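Side-chain contacts in extracellular solute-binding protein family 1 (Alicyclobacillus acidocaldarius subsp. acidocaldarius, PDB 4OVJ), which probably captures a solute, perhaps a sugar, outside the cell and hands it to an ABC-type importer, as family 1 solute-binding proteins do: residues A[46-51]-A[310-315]; A[108-113]-A[316-321]. One frame throughout, in Å; residues are numbered along the deposited sequence.

Interaction 1: A[46-51]-A[310-315]; sequences KAFEKA and AELFVN
Phe48 and Phe313 meet as a T-shaped (edge-to-face) pair, with Phe313 supplying the edge and Phe48 the face. The ring planes stand at 79° to each other and the centroids are 4.8 Å apart. CD1 of Phe313 is the atom that points in: it lies over the middle of the Phe48 ring, 3.6 Å from Phe48 CG and scarcely farther from the other ring carbons, while Phe313 CE1 leans toward the root of the ring, 3.9 Å from Phe48 CG. The ring hydrogen on CD1 is thus directed into the pi cloud, a weak but favourable electrostatic fit.

Leu312 approaches the same ring from another direction. In one of its two deposited conformers, the CD2 methyl lies at the rim of the Phe48 ring, in its plane, 3.4 Å from Phe48 CE1, so this apolar contact may not always be made. Phe48 reaches its position because its CG is anti to the backbone N (chi1 177°), which extends the ring from helix 35-51 toward the other helix, whose nearest CA, that of Phe313, is 7.5 Å from the CA of Phe48.

No hydrogen bond joins the two segments; the contact is wholly apolar. Further aromatic neighbours surround it: Phe316 also meets Phe48 edge-to-face, and Phe29 does the same with Phe313. Ile57 of strand 55-61 touches both rings of the pair. The result is an aromatic cluster between two helices and the parallel strands 25-31 and 55-61, part of the hydrophobic core of an alpha/beta lobe of the periplasmic-binding-protein fold.

Interaction 2: A[108-113]-A[316-321]; sequences KGINIS and FLLNNV
Asn319 reaches from the last turn of helix 307-319 to the main chain of Asn111, its CB already directed at the loop. From CB the chain turns so that CG is anti to the carbonyl carbon (chi1 -74°), and the amide beyond it divides its two ends between partners. ND2 donates to Asn111 O at 2.9 Å with an N-H...O angle of 150°; it comes in the carbonyl plane, on a lone pair, and the acceptor lies close to the plane of the Asn319 amide. The same ND2 also passes 3.6 Å from Asn111 CB and bonds Asn315 OD1 one turn back. OD1, at the other end, is held by the hydroxyls of Thr114 and Ser336, so that partners at both ends fix the rotation of the amide.

Asn111 turns its own side chain to the loop: its OD1 takes the backbone N of Ser113 at 3.0 Å, an Asx turn, and Ser113 OG at 2.6 Å. Beside this polar link, Ile110 CG2 touches Leu318 CD1 at 3.9 Å. Both side chains also rest on Ile132 of strand 128-144, placing the 108-113 loop alongside the C-terminal end of helix 307-319, while the helix also packs through Leu318 on Trp298 of strand 293-300.

In the fold
Interactions 1 and 2 follow one another along helix 307-319, their centres 10 Å apart, and use different sides of it: 310-315 gives Leu312 and Phe313 to helix 35-51, whereas Leu318 and Asn319 serve the loop 108-113. Each also reaches into the other. Asn315 OD1 accepts from Asn111 N at 2.8 Å and Glu311 OE1 from Gly109 N at 2.9 Å, extending the loop's attachment back along the helix, while Phe316 CG lies 3.5 Å from Phe48 CD1. Helix 307-319 is therefore held by an aromatic interface and a largely polar one. The contact centres lie about 26 and 21 Å from the chain's centre.

Interaction 1: A[46-51]-A[310-315]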
ATOM      1  N   LYS A  46     -14.509 -14.315 -16.726  1.00 10.19           N
ATOM      2  CA  LYS A  46     -14.551 -15.207 -17.891  1.00 11.98           C
ATOM      3  C   LYS A  46     -13.787 -16.499 -17.618  1.00 12.07           C
ATOM      4  O   LYS A  46     -14.282 -17.596 -17.901  1.00 11.78           O
ATOM      5  CB  LYS A  46     -14.010 -14.512 -19.153  1.00 13.08           C
ATOM      6  CG  LYS A  46     -13.896 -15.422 -20.378  1.00 15.46           C
ATOM      7  CD  LYS A  46     -13.460 -14.664 -21.625  1.00 17.78           C
ATOM      8  CE  LYS A  46     -13.620 -15.513 -22.883  1.00 21.25           C
ATOM      9  NZ  LYS A  46     -13.110 -14.795 -24.078  1.00 24.12           N
ATOM     10  N   ALA A  47     -12.586 -16.377 -17.065  1.00 11.65           N
ATOM     11  CA  ALA A  47     -11.775 -17.546 -16.750  1.00 12.60           C
ATOM     12  C   ALA A  47     -12.453 -18.426 -15.701  1.00 11.68           C
ATOM     13  O   ALA A  47     -12.472 -19.664 -15.818  1.00 13.02           O
ATOM     14  CB  ALA A  47     -10.389 -17.117 -16.298  1.00 11.56           C
ATOM     15  N   PHE A  48     -13.049 -17.798 -14.694  1.00 10.82           N
ATOM     16  CA  PHE A  48     -13.763 -18.545 -13.668  1.00 10.83           C
ATOM     17  C   PHE A  48     -14.931 -19.343 -14.239  1.00 11.13           C
ATOM     18  O   PHE A  48     -15.110 -20.520 -13.902  1.00 11.80           O
ATOM     19  CB  PHE A  48     -14.308 -17.628 -12.580  1.00  9.32           C
ATOM     20  CG  PHE A  48     -15.101 -18.359 -11.554  1.00  8.54           C
ATOM     21  CD1 PHE A  48     -14.466 -19.086 -10.575  1.00  8.98           C
ATOM     22  CD2 PHE A  48     -16.485 -18.393 -11.620  1.00  9.24           C
ATOM     23  CE1 PHE A  48     -15.190 -19.780  -9.626  1.00  9.52           C
ATOM     24  CE2 PHE A  48     -17.219 -19.100 -10.686  1.00  9.91           C
ATOM     25  CZ  PHE A  48     -16.572 -19.797  -9.686  1.00 10.03           C
ATOM     26  N   GLU A  49     -15.752 -18.691 -15.061  1.00 11.97           N
ATOM     27  CA  GLU A  49     -16.938 -19.335 -15.617  1.00 12.10           C
ATOM     28  C   GLU A  49     -16.579 -20.547 -16.502  1.00 12.92           C
ATOM     29  O   GLU A  49     -17.347 -21.501 -16.589  1.00 12.77           O
ATOM     30  CB  GLU A  49     -17.822 -18.318 -16.354  1.00 13.93           C
ATOM     31  CG  GLU A  49     -18.534 -17.350 -15.392  1.00 14.77           C
ATOM     32  CD  GLU A  49     -19.628 -16.516 -16.067  1.00 17.31           C
ATOM     33  OE1 GLU A  49     -19.325 -15.824 -17.064  1.00 22.53           O
ATOM     34  OE2 GLU A  49     -20.798 -16.543 -15.587  1.00 15.60           O
ATOM     35  N   LYS A  50     -15.414 -20.499 -17.141  0.50 12.76           N
ATOM     36  CA  LYS A  50     -14.905 -21.645 -17.892  0.50 14.25           C
ATOM     37  C   LYS A  50     -14.433 -22.758 -16.952  0.50 14.08           C
ATOM     38  O   LYS A  50     -14.687 -23.940 -17.196  0.50 15.66           O
ATOM     39  CB  LYS A  50     -13.750 -21.212 -18.796  0.50 16.19           C
ATOM     40  CG  LYS A  50     -13.046 -22.371 -19.479  0.50 20.61           C
ATOM     41  CD  LYS A  50     -12.075 -21.876 -20.541  0.50 25.46           C
ATOM     42  CE  LYS A  50     -11.399 -23.030 -21.264  0.50 29.64           C
ATOM     43  NZ  LYS A  50     -10.613 -22.553 -22.433  0.50 32.44           N
ATOM     44  N   ALA A  51     -13.750 -22.377 -15.877  1.00 13.30           N
ATOM     45  CA  ALA A  51     -13.186 -23.352 -14.933  1.00 13.91           C
ATOM     46  C   ALA A  51     -14.237 -24.033 -14.057  1.00 13.83           C
ATOM     47  O   ALA A  51     -14.073 -25.204 -13.676  1.00 14.17           O
ATOM     48  CB  ALA A  51     -12.151 -22.690 -14.055  1.00 16.56           C
ATOM     49  N   ALA A 310     -19.519 -19.231  -3.188  1.00  8.75           N
ATOM     50  CA  ALA A 310     -18.934 -17.897  -2.990  1.00  9.05           C
ATOM     51  C   ALA A 310     -17.470 -18.020  -2.550  1.00  9.15           C
ATOM     52  O   ALA A 310     -16.596 -17.312  -3.067  1.00  9.55           O
ATOM     53  CB  ALA A 310     -19.734 -17.095  -1.977  1.00  9.36           C
ATOM     54  N   GLU A 311     -17.209 -18.935  -1.617  1.00  9.15           N
ATOM     55  CA  GLU A 311     -15.850 -19.202  -1.165  1.00 10.80           C
ATOM     56  C   GLU A 311     -14.983 -19.707  -2.325  1.00  9.96           C
ATOM     57  O   GLU A 311     -13.847 -19.289  -2.472  1.00  9.39           O
ATOM     58  CB  GLU A 311     -15.822 -20.237  -0.035  1.00 13.34           C
ATOM     59  CG  GLU A 311     -16.412 -19.803   1.299  1.00 16.84           C
ATOM     60  CD  GLU A 311     -16.479 -20.970   2.298  1.00 22.56           C
ATOM     61  OE1 GLU A 311     -15.719 -21.969   2.164  1.00 27.87           O
ATOM     62  OE2 GLU A 311     -17.287 -20.902   3.236  1.00 29.50           O
ATOM     63  N   LEU A 312     -15.529 -20.605  -3.132  0.50 10.12           N
ATOM     64  CA  LEU A 312     -14.811 -21.129  -4.288  0.50 11.26           C
ATOM     65  C   LEU A 312     -14.446 -20.009  -5.279  0.50  9.79           C
ATOM     66  O   LEU A 312     -13.339 -19.984  -5.824  0.50  9.95           O
ATOM     67  CB  LEU A 312     -15.661 -22.210  -4.943  0.50 13.49           C
ATOM     68  CG  LEU A 312     -15.053 -23.047  -6.057  0.50 16.14           C
ATOM     69  CD1 LEU A 312     -15.931 -24.258  -6.327  0.50 18.82           C
ATOM     70  CD2 LEU A 312     -14.918 -22.163  -7.275  0.50 16.71           C
ATOM     71  N   PHE A 313     -15.357 -19.065  -5.483  1.00  8.92           N
ATOM     72  CA  PHE A 313     -15.097 -17.924  -6.359  1.00  8.77           C
ATOM     73  C   PHE A 313     -14.004 -17.011  -5.792  1.00  8.53           C
ATOM     74  O   PHE A 313     -13.066 -16.636  -6.487  1.00  8.88           O
ATOM     75  CB  PHE A 313     -16.382 -17.141  -6.612  1.00  8.55           C
ATOM     76  CG  PHE A 313     -16.201 -15.958  -7.512  1.00  8.50           C
ATOM     77  CD1 PHE A 313     -15.804 -16.121  -8.834  1.00  9.28           C
ATOM     78  CD2 PHE A 313     -16.433 -14.687  -7.050  1.00  9.08           C
ATOM     79  CE1 PHE A 313     -15.643 -15.020  -9.657  1.00 10.58           C
ATOM     80  CE2 PHE A 313     -16.273 -13.584  -7.861  1.00  9.91           C
ATOM     81  CZ  PHE A 313     -15.888 -13.746  -9.174  1.00 10.68           C
ATOM     82  N   VAL A 314     -14.119 -16.664  -4.518  1.00  8.59           N
ATOM     83  CA  VAL A 314     -13.104 -15.841  -3.879  1.00  8.59           C
ATOM     84  C   VAL A 314     -11.743 -16.543  -3.910  1.00  8.06           C
ATOM     85  O   VAL A 314     -10.723 -15.923  -4.215  1.00  8.60           O
ATOM     86  CB  VAL A 314     -13.526 -15.445  -2.446  1.00  9.19           C
ATOM     87  CG1 VAL A 314     -12.375 -14.815  -1.686  1.00  9.98           C
ATOM     88  CG2 VAL A 314     -14.693 -14.470  -2.522  1.00  9.46           C
ATOM     89  N   ASN A 315     -11.731 -17.837  -3.645  1.00  8.13           N
ATOM     90  CA  ASN A 315     -10.494 -18.578  -3.681  1.00  9.34           C
ATOM     91  C   ASN A 315      -9.844 -18.569  -5.052  1.00  9.24           C
ATOM     92  O   ASN A 315      -8.617 -18.474  -5.150  1.00 10.17           O
ATOM     93  CB  ASN A 315     -10.703 -20.023  -3.253  1.00  9.46           C
ATOM     94  CG  ASN A 315      -9.394 -20.745  -3.099  1.00 11.10           C
ATOM     95  OD1 ASN A 315      -8.568 -20.379  -2.256  1.00 11.02           O
ATOM     96  ND2 ASN A 315      -9.169 -21.749  -3.942  1.00 13.66           N
TER

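Interaction 2: A[108-113]-A[316-321]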
ATOM      1  N   LYS A 108     -13.675 -23.388   4.757  1.00 17.04           N
ATOM      2  CA  LYS A 108     -13.129 -24.606   4.157  1.00 18.56           C
ATOM      3  C   LYS A 108     -12.623 -24.401   2.719  1.00 17.74           C
ATOM      4  O   LYS A 108     -11.643 -25.015   2.308  1.00 19.84           O
ATOM      5  CB  LYS A 108     -14.187 -25.726   4.192  1.00 23.29           C
ATOM      6  CG  LYS A 108     -13.894 -26.937   3.305  1.00 30.81           C
ATOM      7  CD  LYS A 108     -12.547 -27.577   3.618  1.00 36.09           C
ATOM      8  CE  LYS A 108     -11.808 -28.077   2.382  1.00 42.23           C
ATOM      9  NZ  LYS A 108     -10.328 -28.035   2.585  1.00 47.67           N
ATOM     10  N   GLY A 109     -13.291 -23.548   1.958  1.00 14.56           N
ATOM     11  CA  GLY A 109     -12.982 -23.392   0.541  1.00 15.14           C
ATOM     12  C   GLY A 109     -11.960 -22.338   0.161  1.00 14.57           C
ATOM     13  O   GLY A 109     -11.639 -22.198  -1.020  1.00 16.75           O
ATOM     14  N   ILE A 110     -11.445 -21.593   1.132  1.00 13.28           N
ATOM     15  CA  ILE A 110     -10.472 -20.535   0.834  1.00 12.04           C
ATOM     16  C   ILE A 110      -9.097 -20.921   1.367  1.00 11.57           C
ATOM     17  O   ILE A 110      -8.916 -21.168   2.563  1.00 12.85           O
ATOM     18  CB  ILE A 110     -10.896 -19.164   1.399  1.00 12.52           C
ATOM     19  CG1 ILE A 110     -12.315 -18.804   0.931  1.00 14.76           C
ATOM     20  CG2 ILE A 110      -9.937 -18.084   0.913  1.00 12.61           C
ATOM     21  CD1 ILE A 110     -12.850 -17.498   1.490  1.00 15.56           C
ATOM     22  N   ASN A 111      -8.129 -20.993   0.464  1.00 11.83           N
ATOM     23  CA  ASN A 111      -6.768 -21.327   0.842  1.00 12.21           C
ATOM     24  C   ASN A 111      -6.040 -20.045   1.225  1.00 12.56           C
ATOM     25  O   ASN A 111      -5.646 -19.272   0.362  1.00 12.96           O
ATOM     26  CB  ASN A 111      -6.060 -22.033  -0.317  1.00 14.07           C
ATOM     27  CG  ASN A 111      -4.622 -22.365  -0.003  1.00 16.72           C
ATOM     28  OD1 ASN A 111      -4.188 -22.276   1.145  1.00 17.44           O
ATOM     29  ND2 ASN A 111      -3.866 -22.745  -1.032  1.00 20.87           N
ATOM     30  N   ILE A 112      -5.876 -19.826   2.526  1.00 13.46           N
ATOM     31  CA  ILE A 112      -5.178 -18.652   3.021  1.00 13.83           C
ATOM     32  C   ILE A 112      -3.734 -18.943   3.398  1.00 14.25           C
ATOM     33  O   ILE A 112      -3.052 -18.059   3.898  1.00 15.35           O
ATOM     34  CB  ILE A 112      -5.908 -17.993   4.204  1.00 15.85           C
ATOM     35  CG1 ILE A 112      -6.031 -18.983   5.385  1.00 19.17           C
ATOM     36  CG2 ILE A 112      -7.236 -17.446   3.712  1.00 17.25           C
ATOM     37  CD1 ILE A 112      -6.336 -18.336   6.711  1.00 24.58           C
ATOM     38  N   SER A 113      -3.261 -20.157   3.106  1.00 13.62           N
ATOM     39  CA  SER A 113      -1.868 -20.538   3.382  1.00 15.36           C
ATOM     40  C   SER A 113      -0.877 -19.766   2.504  1.00 13.92           C
ATOM     41  O   SER A 113       0.320 -19.710   2.809  1.00 16.22           O
ATOM     42  CB  SER A 113      -1.678 -22.054   3.202  1.00 16.03           C
ATOM     43  OG  SER A 113      -1.663 -22.420   1.825  1.00 18.92           O
ATOM     44  N   PHE A 316     -10.669 -18.674  -6.093  1.00  9.25           N
ATOM     45  CA  PHE A 316     -10.219 -18.592  -7.480  1.00  9.79           C
ATOM     46  C   PHE A 316      -9.554 -17.240  -7.762  1.00  9.52           C
ATOM     47  O   PHE A 316      -8.442 -17.177  -8.296  1.00  9.22           O
ATOM     48  CB  PHE A 316     -11.389 -18.818  -8.444  1.00 10.64           C
ATOM     49  CG  PHE A 316     -11.003 -18.757  -9.896  1.00 12.07           C
ATOM     50  CD1 PHE A 316     -10.574 -19.909 -10.553  1.00 13.75           C
ATOM     51  CD2 PHE A 316     -11.097 -17.567 -10.613  1.00 13.91           C
ATOM     52  CE1 PHE A 316     -10.235 -19.864 -11.892  1.00 14.83           C
ATOM     53  CE2 PHE A 316     -10.757 -17.520 -11.959  1.00 13.35           C
ATOM     54  CZ  PHE A 316     -10.320 -18.671 -12.587  1.00 16.07           C
ATOM     55  N   LEU A 317     -10.213 -16.159  -7.374  1.00  9.40           N
ATOM     56  CA  LEU A 317      -9.653 -14.826  -7.569  1.00 10.08           C
ATOM     57  C   LEU A 317      -8.328 -14.652  -6.842  1.00  9.49           C
ATOM     58  O   LEU A 317      -7.425 -14.021  -7.357  1.00 11.49           O
ATOM     59  CB  LEU A 317     -10.623 -13.737  -7.113  1.00 10.16           C
ATOM     60  CG  LEU A 317     -11.922 -13.642  -7.905  1.00 10.47           C
ATOM     61  CD1 LEU A 317     -12.806 -12.582  -7.267  1.00 11.27           C
ATOM     62  CD2 LEU A 317     -11.672 -13.375  -9.382  1.00 12.04           C
ATOM     63  N   LEU A 318      -8.223 -15.226  -5.654  1.00  9.13           N
ATOM     64  CA  LEU A 318      -7.017 -15.113  -4.855  1.00  9.41           C
ATOM     65  C   LEU A 318      -5.875 -15.967  -5.357  1.00  9.73           C
ATOM     66  O   LEU A 318      -4.742 -15.513  -5.368  1.00 10.11           O
ATOM     67  CB  LEU A 318      -7.295 -15.477  -3.391  1.00  9.18           C
ATOM     68  CG  LEU A 318      -8.215 -14.535  -2.615  1.00  9.93           C
ATOM     69  CD1 LEU A 318      -8.649 -15.217  -1.326  1.00 11.32           C
ATOM     70  CD2 LEU A 318      -7.526 -13.219  -2.309  1.00 10.83           C
ATOM     71  N   ASN A 319      -6.171 -17.207  -5.725  1.00  9.83           N
ATOM     72  CA  ASN A 319      -5.124 -18.243  -5.857  1.00 10.24           C
ATOM     73  C   ASN A 319      -4.962 -18.880  -7.223  1.00 11.38           C
ATOM     74  O   ASN A 319      -3.994 -19.612  -7.452  1.00 14.01           O
ATOM     75  CB  ASN A 319      -5.361 -19.343  -4.828  1.00 11.11           C
ATOM     76  CG  ASN A 319      -4.997 -18.913  -3.425  1.00 11.18           C
ATOM     77  OD1 ASN A 319      -3.912 -18.376  -3.195  1.00 13.11           O
ATOM     78  ND2 ASN A 319      -5.897 -19.126  -2.484  1.00 11.16           N
ATOM     79  N   ASN A 320      -5.899 -18.649  -8.126  1.00 12.13           N
ATOM     80  CA  ASN A 320      -5.821 -19.305  -9.418  1.00 12.43           C
ATOM     81  C   ASN A 320      -4.923 -18.530 -10.364  1.00 12.99           C
ATOM     82  O   ASN A 320      -5.028 -17.313 -10.450  1.00 13.11           O
ATOM     83  CB  ASN A 320      -7.213 -19.487 -10.015  1.00 13.54           C
ATOM     84  CG  ASN A 320      -7.177 -20.249 -11.311  1.00 15.76           C
ATOM     85  OD1 ASN A 320      -6.956 -19.670 -12.362  1.00 19.64           O
ATOM     86  ND2 ASN A 320      -7.387 -21.554 -11.242  1.00 17.93           N
ATOM     87  N   VAL A 321      -4.016 -19.236 -11.050  1.00 16.40           N
ATOM     88  CA  VAL A 321      -3.075 -18.573 -11.949  1.00 17.57           C
ATOM     89  C   VAL A 321      -3.754 -17.953 -13.184  1.00 17.15           C
ATOM     90  O   VAL A 321      -3.287 -16.926 -13.675  1.00 16.10           O
ATOM     91  CB  VAL A 321      -1.899 -19.506 -12.352  1.00 22.45           C
ATOM     92  CG1 VAL A 321      -2.367 -20.635 -13.255  1.00 27.49           C
ATOM     93  CG2 VAL A 321      -0.795 -18.700 -13.022  1.00 26.79           C
TER